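Local coordinates for protein acetyltransferase, GNAT family (Colwellia psychrerythraea, PDB 3IWG) that probably transfers an acyl group, most likely acetyl as in other GNAT enzymes, to an acceptor that remains unidentified, at residues A[11-16]-A[43-48]; A[59-62]-A[66-69]; A[84-89]-A[95-100]. One frame throughout, in Å; residues are numbered along the deposited sequence.

Contact 1 (A[11-16]-A[43-48])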
loop_
_atom_site.group_PDB
_atom_site.type_symbol
_atom_site.label_atom_id
_atom_site.label_comp_id
_atom_site.label_asym_id
_atom_site.label_seq_id
_atom_site.Cartn_x
_atom_site.Cartn_y
_atom_site.Cartn_z
ATOM N N GLU A 11 -22.455 -3.724 6.275
ATOM C CA GLU A 11 -21.085 -3.518 6.814
ATOM C C GLU A 11 -20.063 -4.542 6.293
ATOM O O GLU A 11 -18.914 -4.164 5.924
ATOM C CB GLU A 11 -21.069 -3.477 8.342
ATOM C CG GLU A 11 -21.329 -2.068 8.918
ATOM C CD GLU A 11 -22.808 -1.668 8.860
ATOM O OE1 GLU A 11 -23.126 -0.610 8.262
ATOM O OE2 GLU A 11 -23.642 -2.408 9.403
ATOM N N SER A 12 -20.477 -5.811 6.252
ATOM C CA SER A 12 -19.551 -6.878 5.901
ATOM C C SER A 12 -19.784 -7.249 4.459
ATOM O O SER A 12 -20.834 -7.783 4.098
ATOM C CB SER A 12 -19.709 -8.094 6.834
ATOM O OG SER A 12 -18.593 -8.977 6.745
ATOM N N LEU A 13 -18.798 -6.918 3.639
ATOM C CA LEU A 13 -18.820 -7.212 2.199
ATOM C C LEU A 13 -18.939 -8.738 1.889
ATOM O O LEU A 13 -19.307 -9.122 0.774
ATOM C CB LEU A 13 -17.585 -6.591 1.529
ATOM C CG LEU A 13 -17.731 -5.124 1.119
ATOM C CD1 LEU A 13 -18.537 -4.270 2.129
ATOM C CD2 LEU A 13 -16.387 -4.504 0.838
ATOM N N SER A 14 -18.669 -9.556 2.910
ATOM C CA SER A 14 -18.904 -11.014 2.922
ATOM C C SER A 14 -20.339 -11.364 2.593
ATOM O O SER A 14 -20.575 -12.328 1.924
ATOM C CB SER A 14 -18.513 -11.660 4.289
ATOM O OG SER A 14 -19.623 -11.733 5.221
ATOM N N ASP A 15 -21.284 -10.583 3.081
ATOM C CA ASP A 15 -22.693 -10.740 2.737
ATOM C C ASP A 15 -23.026 -10.651 1.229
ATOM O O ASP A 15 -24.107 -11.023 0.805
ATOM C CB ASP A 15 -23.488 -9.645 3.444
ATOM C CG ASP A 15 -24.797 -10.134 3.959
ATOM O OD1 ASP A 15 -25.161 -11.285 3.613
ATOM O OD2 ASP A 15 -25.467 -9.382 4.717
ATOM N N LEU A 16 -22.109 -10.094 0.438
ATOM C CA LEU A 16 -22.344 -9.812 -0.981
ATOM C C LEU A 16 -21.538 -10.692 -1.938
ATOM O O LEU A 16 -21.612 -10.505 -3.153
ATOM C CB LEU A 16 -22.028 -8.332 -1.256
ATOM C CG LEU A 16 -22.945 -7.340 -0.562
ATOM C CD1 LEU A 16 -22.706 -5.985 -1.090
ATOM C CD2 LEU A 16 -24.418 -7.721 -0.739
ATOM N N ALA A 43 -16.256 1.965 -1.266
ATOM C CA ALA A 43 -17.515 2.739 -1.326
ATOM C C ALA A 43 -18.527 2.199 -0.322
ATOM O O ALA A 43 -18.348 1.081 0.145
ATOM C CB ALA A 43 -18.113 2.630 -2.761
ATOM N N LYS A 44 -19.577 2.978 -0.016
ATOM C CA LYS A 44 -20.620 2.550 0.917
ATOM C C LYS A 44 -21.535 1.573 0.187
ATOM O O LYS A 44 -21.868 1.793 -0.968
ATOM C CB LYS A 44 -21.435 3.746 1.418
ATOM C CG LYS A 44 -20.613 4.869 2.040
ATOM C CD LYS A 44 -20.114 4.497 3.456
ATOM C CE LYS A 44 -19.357 5.648 4.126
ATOM N NZ LYS A 44 -18.845 5.237 5.440
ATOM N N HIS A 45 -21.940 0.509 0.856
ATOM C CA HIS A 45 -22.737 -0.516 0.214
ATOM C C HIS A 45 -24.092 -0.613 0.797
ATOM O O HIS A 45 -24.255 -0.456 1.975
ATOM C CB HIS A 45 -22.057 -1.858 0.293
ATOM C CG HIS A 45 -20.883 -1.967 -0.618
ATOM N ND1 HIS A 45 -20.879 -2.764 -1.747
ATOM C CD2 HIS A 45 -19.662 -1.388 -0.561
ATOM C CE1 HIS A 45 -19.702 -2.676 -2.343
ATOM N NE2 HIS A 45 -18.943 -1.845 -1.647
ATOM N N PHE A 46 -25.081 -0.843 -0.048
ATOM C CA PHE A 46 -26.433 -1.074 0.416
ATOM C C PHE A 46 -26.941 -2.332 -0.225
ATOM O O PHE A 46 -26.555 -2.701 -1.324
ATOM C CB PHE A 46 -27.368 0.101 0.110
ATOM C CG PHE A 46 -26.859 1.403 0.608
ATOM C CD1 PHE A 46 -27.236 1.888 1.836
ATOM C CD2 PHE A 46 -25.971 2.136 -0.151
ATOM C CE1 PHE A 46 -26.727 3.089 2.303
ATOM C CE2 PHE A 46 -25.469 3.338 0.299
ATOM C CZ PHE A 46 -25.842 3.822 1.520
ATOM N N GLY A 47 -27.806 -2.988 0.514
ATOM C CA GLY A 47 -28.467 -4.192 0.083
ATOM C C GLY A 47 -29.946 -3.935 -0.081
ATOM O O GLY A 47 -30.540 -3.035 0.551
ATOM N N PHE A 48 -30.502 -4.741 -0.976
ATOM C CA PHE A 48 -31.871 -4.670 -1.364
ATOM C C PHE A 48 -32.497 -5.979 -0.879
ATOM O O PHE A 48 -32.051 -7.093 -1.208
ATOM C CB PHE A 48 -31.986 -4.544 -2.884
ATOM C CG PHE A 48 -31.234 -3.366 -3.482
ATOM C CD1 PHE A 48 -31.288 -2.103 -2.896
ATOM C CD2 PHE A 48 -30.519 -3.510 -4.668
ATOM C CE1 PHE A 48 -30.611 -1.008 -3.460
ATOM C CE2 PHE A 48 -29.859 -2.418 -5.237
ATOM C CZ PHE A 48 -29.913 -1.170 -4.629
#

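Contact 2 (A[59-62]-A[66-69])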
loop_
_atom_site.group_PDB
_atom_site.type_symbol
_atom_site.label_atom_id
_atom_site.label_comp_id
_atom_site.label_asym_id
_atom_site.label_seq_id
_atom_site.Cartn_x
_atom_site.Cartn_y
_atom_site.Cartn_z
ATOM N N CYS A 59 -23.436 0.304 -4.542
ATOM C CA CYS A 59 -22.464 1.086 -3.754
ATOM C C CYS A 59 -22.270 2.501 -4.245
ATOM O O CYS A 59 -22.315 2.795 -5.465
ATOM C CB CYS A 59 -21.129 0.339 -3.601
ATOM S SG CYS A 59 -20.218 0.154 -5.069
ATOM N N VAL A 60 -22.149 3.404 -3.285
ATOM C CA VAL A 60 -22.081 4.835 -3.578
ATOM C C VAL A 60 -20.770 5.336 -3.006
ATOM O O VAL A 60 -20.484 5.141 -1.832
ATOM C CB VAL A 60 -23.232 5.597 -2.926
ATOM C CG1 VAL A 60 -23.158 7.125 -3.223
ATOM C CG2 VAL A 60 -24.578 4.982 -3.322
ATOM N N ASN A 61 -19.966 5.982 -3.837
ATOM C CA ASN A 61 -18.733 6.548 -3.370
ATOM C C ASN A 61 -18.971 7.812 -2.548
ATOM O O ASN A 61 -20.107 8.251 -2.341
ATOM C CB ASN A 61 -17.723 6.746 -4.544
ATOM C CG ASN A 61 -17.980 7.986 -5.400
ATOM O OD1 ASN A 61 -18.877 8.796 -5.159
ATOM N ND2 ASN A 61 -17.181 8.113 -6.429
ATOM N N ASP A 62 -17.868 8.377 -2.104
ATOM C CA ASP A 62 -17.868 9.577 -1.275
ATOM C C ASP A 62 -18.416 10.831 -1.894
ATOM O O ASP A 62 -18.896 11.709 -1.196
ATOM C CB ASP A 62 -16.428 9.860 -0.819
ATOM C CG ASP A 62 -16.128 9.230 0.493
ATOM O OD1 ASP A 62 -17.072 8.574 1.041
ATOM O OD2 ASP A 62 -14.975 9.419 0.995
ATOM N N LEU A 66 -22.914 6.480 -7.642
ATOM C CA LEU A 66 -23.000 5.050 -7.755
ATOM C C LEU A 66 -21.826 4.518 -8.531
ATOM O O LEU A 66 -21.334 5.133 -9.467
ATOM C CB LEU A 66 -24.308 4.614 -8.436
ATOM C CG LEU A 66 -25.556 4.380 -7.573
ATOM C CD1 LEU A 66 -25.804 5.539 -6.646
ATOM C CD2 LEU A 66 -26.847 4.131 -8.452
ATOM N N LEU A 67 -21.380 3.359 -8.126
ATOM C CA LEU A 67 -20.306 2.673 -8.785
ATOM C C LEU A 67 -20.788 1.315 -9.263
ATOM O O LEU A 67 -20.283 0.816 -10.246
ATOM C CB LEU A 67 -19.083 2.509 -7.819
ATOM C CG LEU A 67 -18.268 3.774 -7.395
ATOM C CD1 LEU A 67 -16.891 3.431 -6.688
ATOM C CD2 LEU A 67 -17.968 4.759 -8.548
ATOM N N GLN A 68 -21.719 0.697 -8.528
ATOM C CA GLN A 68 -22.214 -0.655 -8.836
ATOM C C GLN A 68 -23.697 -0.733 -8.447
ATOM O O GLN A 68 -24.119 -0.085 -7.479
ATOM C CB GLN A 68 -21.425 -1.718 -8.057
ATOM C CG GLN A 68 -19.955 -1.795 -8.389
ATOM C CD GLN A 68 -19.206 -2.908 -7.608
ATOM O OE1 GLN A 68 -19.599 -3.282 -6.511
ATOM N NE2 GLN A 68 -18.102 -3.406 -8.180
ATOM N N TYR A 69 -24.456 -1.502 -9.218
ATOM C CA TYR A 69 -25.874 -1.757 -8.961
ATOM C C TYR A 69 -26.246 -3.119 -9.547
ATOM O O TYR A 69 -25.835 -3.474 -10.671
ATOM C CB TYR A 69 -26.731 -0.700 -9.596
ATOM C CG TYR A 69 -28.234 -0.941 -9.474
ATOM C CD1 TYR A 69 -28.920 -1.784 -10.354
ATOM C CD2 TYR A 69 -28.971 -0.304 -8.475
ATOM C CE1 TYR A 69 -30.315 -1.993 -10.215
ATOM C CE2 TYR A 69 -30.328 -0.513 -8.329
ATOM C CZ TYR A 69 -30.996 -1.333 -9.212
ATOM O OH TYR A 69 -32.332 -1.472 -9.040
#

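Contact 3 (A[84-89]-A[95-100])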
loop_
_atom_site.group_PDB
_atom_site.type_symbol
_atom_site.label_atom_id
_atom_site.label_comp_id
_atom_site.label_asym_id
_atom_site.label_seq_id
_atom_site.Cartn_x
_atom_site.Cartn_y
_atom_site.Cartn_z
ATOM N N THR A 84 -35.078 4.391 -9.932
ATOM C CA THR A 84 -35.699 5.715 -9.998
ATOM C C THR A 84 -35.805 6.355 -8.609
ATOM O O THR A 84 -35.419 7.494 -8.423
ATOM C CB THR A 84 -37.112 5.646 -10.668
ATOM O OG1 THR A 84 -36.973 5.301 -12.057
ATOM C CG2 THR A 84 -37.877 6.977 -10.527
ATOM N N LEU A 85 -36.345 5.623 -7.642
ATOM C CA LEU A 85 -36.441 6.083 -6.249
ATOM C C LEU A 85 -35.087 6.531 -5.728
ATOM O O LEU A 85 -34.944 7.605 -5.144
ATOM C CB LEU A 85 -36.958 4.937 -5.371
ATOM C CG LEU A 85 -36.968 5.039 -3.845
ATOM C CD1 LEU A 85 -37.830 6.184 -3.382
ATOM C CD2 LEU A 85 -37.532 3.753 -3.272
ATOM N N ILE A 86 -34.084 5.692 -5.950
ATOM C CA ILE A 86 -32.727 5.997 -5.496
ATOM C C ILE A 86 -32.141 7.188 -6.254
ATOM O O ILE A 86 -31.573 8.063 -5.620
ATOM C CB ILE A 86 -31.775 4.784 -5.600
ATOM C CG1 ILE A 86 -32.315 3.592 -4.803
ATOM C CG2 ILE A 86 -30.404 5.137 -5.040
ATOM C CD1 ILE A 86 -31.736 2.269 -5.232
ATOM N N SER A 87 -32.292 7.223 -7.585
ATOM C CA SER A 87 -31.802 8.362 -8.428
ATOM C C SER A 87 -32.530 9.705 -8.217
ATOM O O SER A 87 -31.908 10.755 -8.388
ATOM C CB SER A 87 -31.773 8.011 -9.939
ATOM O OG SER A 87 -32.942 7.335 -10.385
ATOM N N GLN A 88 -33.824 9.677 -7.876
ATOM C CA GLN A 88 -34.565 10.898 -7.464
ATOM C C GLN A 88 -34.536 11.133 -5.941
ATOM O O GLN A 88 -35.455 11.737 -5.387
ATOM C CB GLN A 88 -36.026 10.881 -7.963
ATOM C CG GLN A 88 -36.258 11.603 -9.307
ATOM C CD GLN A 88 -35.774 10.777 -10.517
ATOM O OE1 GLN A 88 -34.772 10.039 -10.432
ATOM N NE2 GLN A 88 -36.494 10.895 -11.646
ATOM N N GLN A 89 -33.491 10.629 -5.278
ATOM C CA GLN A 89 -33.136 11.009 -3.902
ATOM C C GLN A 89 -34.217 10.761 -2.850
ATOM O O GLN A 89 -34.231 11.408 -1.807
ATOM C CB GLN A 89 -32.728 12.480 -3.874
ATOM C CG GLN A 89 -31.862 12.891 -5.054
ATOM C CD GLN A 89 -30.902 13.973 -4.686
ATOM O OE1 GLN A 89 -31.280 14.960 -4.037
ATOM N NE2 GLN A 89 -29.636 13.800 -5.083
ATOM N N GLY A 95 -29.789 8.004 0.726
ATOM C CA GLY A 95 -29.666 9.452 0.745
ATOM C C GLY A 95 -29.484 10.057 -0.631
ATOM O O GLY A 95 -29.822 9.457 -1.643
ATOM N N GLU A 96 -28.944 11.264 -0.658
ATOM C CA GLU A 96 -28.833 12.022 -1.899
ATOM C C GLU A 96 -27.709 11.468 -2.769
ATOM O O GLU A 96 -26.552 11.546 -2.411
ATOM C CB GLU A 96 -28.647 13.530 -1.601
ATOM C CG GLU A 96 -27.754 14.290 -2.595
ATOM C CD GLU A 96 -28.251 15.704 -2.914
ATOM O OE1 GLU A 96 -28.651 16.434 -1.968
ATOM O OE2 GLU A 96 -28.232 16.085 -4.114
ATOM N N VAL A 97 -28.066 10.898 -3.912
ATOM C CA VAL A 97 -27.102 10.404 -4.874
ATOM C C VAL A 97 -27.090 11.342 -6.076
ATOM O O VAL A 97 -28.143 11.702 -6.596
ATOM C CB VAL A 97 -27.483 9.025 -5.334
ATOM C CG1 VAL A 97 -26.536 8.571 -6.419
ATOM C CG2 VAL A 97 -27.466 8.060 -4.156
ATOM N N LYS A 98 -25.905 11.761 -6.498
ATOM C CA LYS A 98 -25.766 12.754 -7.560
ATOM C C LYS A 98 -25.712 12.161 -8.948
ATOM O O LYS A 98 -26.008 12.861 -9.924
ATOM C CB LYS A 98 -24.476 13.538 -7.381
ATOM C CG LYS A 98 -24.487 14.538 -6.259
ATOM C CD LYS A 98 -23.073 15.079 -6.091
ATOM C CE LYS A 98 -22.984 16.172 -5.064
ATOM N NZ LYS A 98 -21.582 16.261 -4.566
ATOM N N GLY A 99 -25.286 10.897 -9.044
ATOM C CA GLY A 99 -25.000 10.323 -10.334
ATOM C C GLY A 99 -24.462 8.924 -10.301
ATOM O O GLY A 99 -24.523 8.219 -9.293
ATOM N N ALA A 100 -23.940 8.493 -11.424
ATOM C CA ALA A 100 -23.391 7.148 -11.477
ATOM C C ALA A 100 -22.232 7.088 -12.421
ATOM O O ALA A 100 -22.152 7.886 -13.371
ATOM C CB ALA A 100 -24.445 6.166 -11.896
#

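Contact 1 (A[11-16]-A[43-48])
The imidazole of H45 is the flat group on which two leucines converge. L13 covers one face, its CD1 standing 4.1 Å from H45 CD2 and displaced toward the rim of the ring. L16 approaches the ring at a slant, bringing CD1 to 3.8 Å from H45 ND1. The ring belongs to strand 44-50, the second strand of the amino-terminal GNAT-type unit, while the leucines sit on the short 3-10 turn that follows strand 6-9 and leads into helix 17-26. The contact thus illustrates how an aromatic residue on a strand can receive the start of a helical connection without any hydrogen bond between the two.

The H45 side chain leaves its strand with CG beside the backbone N and opposite the carbonyl carbon (chi1 -73°), which carries the imidazole toward the turn. Its rotation has a polar restraint as well, since NE2 is hydrogen-bonded to A40 O. ND1, which L16 CD1 approaches, is buried by the contact and has no hydrogen-bond partner in the model. L13 lies at about a right angle to the H45 side chain and also packs on E149 of the second subunit, whereas L16 extends its packing to I10 and L54. The turn that presents both leucines is closed by its own backbone, D15 N bonding to S12 O at 3.0 Å and L16 N to L13 O at 3.0 Å.

Contact 2 (A[59-62]-A[66-69])
C59 and Q68 direct their side chains to one face of the sheet, V60 and L66 to the other, and L67 points along the sheet, its branches meeting N61. On the first face the C59 sulfur runs alongside the Q68 chain, with SG 3.7 Å from Q68 CB and 3.8 Å from Q68 OE1. SG occupies the crowded position between backbone N and carbonyl carbon (chi1 68°), and there it also meets L67 CB. Q68 is extended beyond CG, and its OE1 is hydrogen-bonded to K20 NZ, so sulfur and lysine both border the same amide. On the opposite face V60 and L66 cross obliquely, V60 CG2 reaching L66 CD1 at 3.6 Å. N61 and L67 meet at about a right angle, N61 CB lying 4.0 Å from L67 CD1, while W35 and F39 of helix 33-39 also pack on L67.

Two backbone bonds join the strands: L67 N to C59 O at 2.9 Å, and C59 N to Q68 O at 3.0 Å. The C59 carbonyl also receives a CA-H...O contact from L66 CA. The two bonds set L67 and Q68 together against C59, and L67 has a near-helical backbone (phi -121°, psi -32°). This is consistent with a classic beta bulge in strand 65-71, at the place where GNAT folds have one in their fourth strand.

Contact 3 (A[84-89]-A[95-100])
Q89 sends both hydrogens of its terminal amide to the facing segment, NE2 bonding to E96 OE2 at 2.9 Å and to V97 O at 3.0 Å. Both acceptors lie in the plane of the Q89 amide, so the pair of bonds fixes how that amide is turned. The acceptors are approached less regularly. The E96 carboxylate stands nearly perpendicular to the amide (83°) and is met from above its plane, and the donor sits 62° out of the V97 carbonyl plane. The Q89 and E96 side chains run side by side and point the same way. A leucine here, with no N-H to offer, would probably leave V97 O without this side-chain donor and E96 free to swing away.

Next to these bonds is an apolar contact, where I86 CG2 meets V97 CG2 at 4.2 Å. V97 packs further on L66 and F273, and I86 on I94.

What brings Q89 to this place is the way its helix ends. With positive phi it is the C-prime residue of a Schellman motif, in which Q89 N bonds to I86 O at 3.2 Å and N90 N to L85 O. From there CG lies beside the backbone N (chi1 -41°), and a bend at the next torsion turns the amide toward the chain that returns to strand 99-103. A Schellman-capped helix end tied to the incoming chain thus closes the beta-alpha-beta unit of strand 65-71, helix 76-87 and strand 99-103, the arrangement found in GNAT folds.

In the fold
The three contacts follow one another along the chain, and neighbouring strands join each to the next. Contacts 1 and 2 have centres about 11 Å apart and share the seam between strands 44-50 and 53-60, where K44 O lies 2.8 Å from V60 N and H45 CE1 rests 3.6 Å from C59 CB. Contacts 2 and 3, again with centres about 11 Å apart, meet where L66 N approaches G99 O at 2.9 Å. Contacts 1 and 3 are farther apart, about 18 Å between centres, yet F48 CE1 still reaches I86 CD1 at 3.9 Å. All three lie in the amino-terminal GNAT-type half; contact 2 probably holds the bulge near which GNAT enzymes usually bind acetyl-CoA.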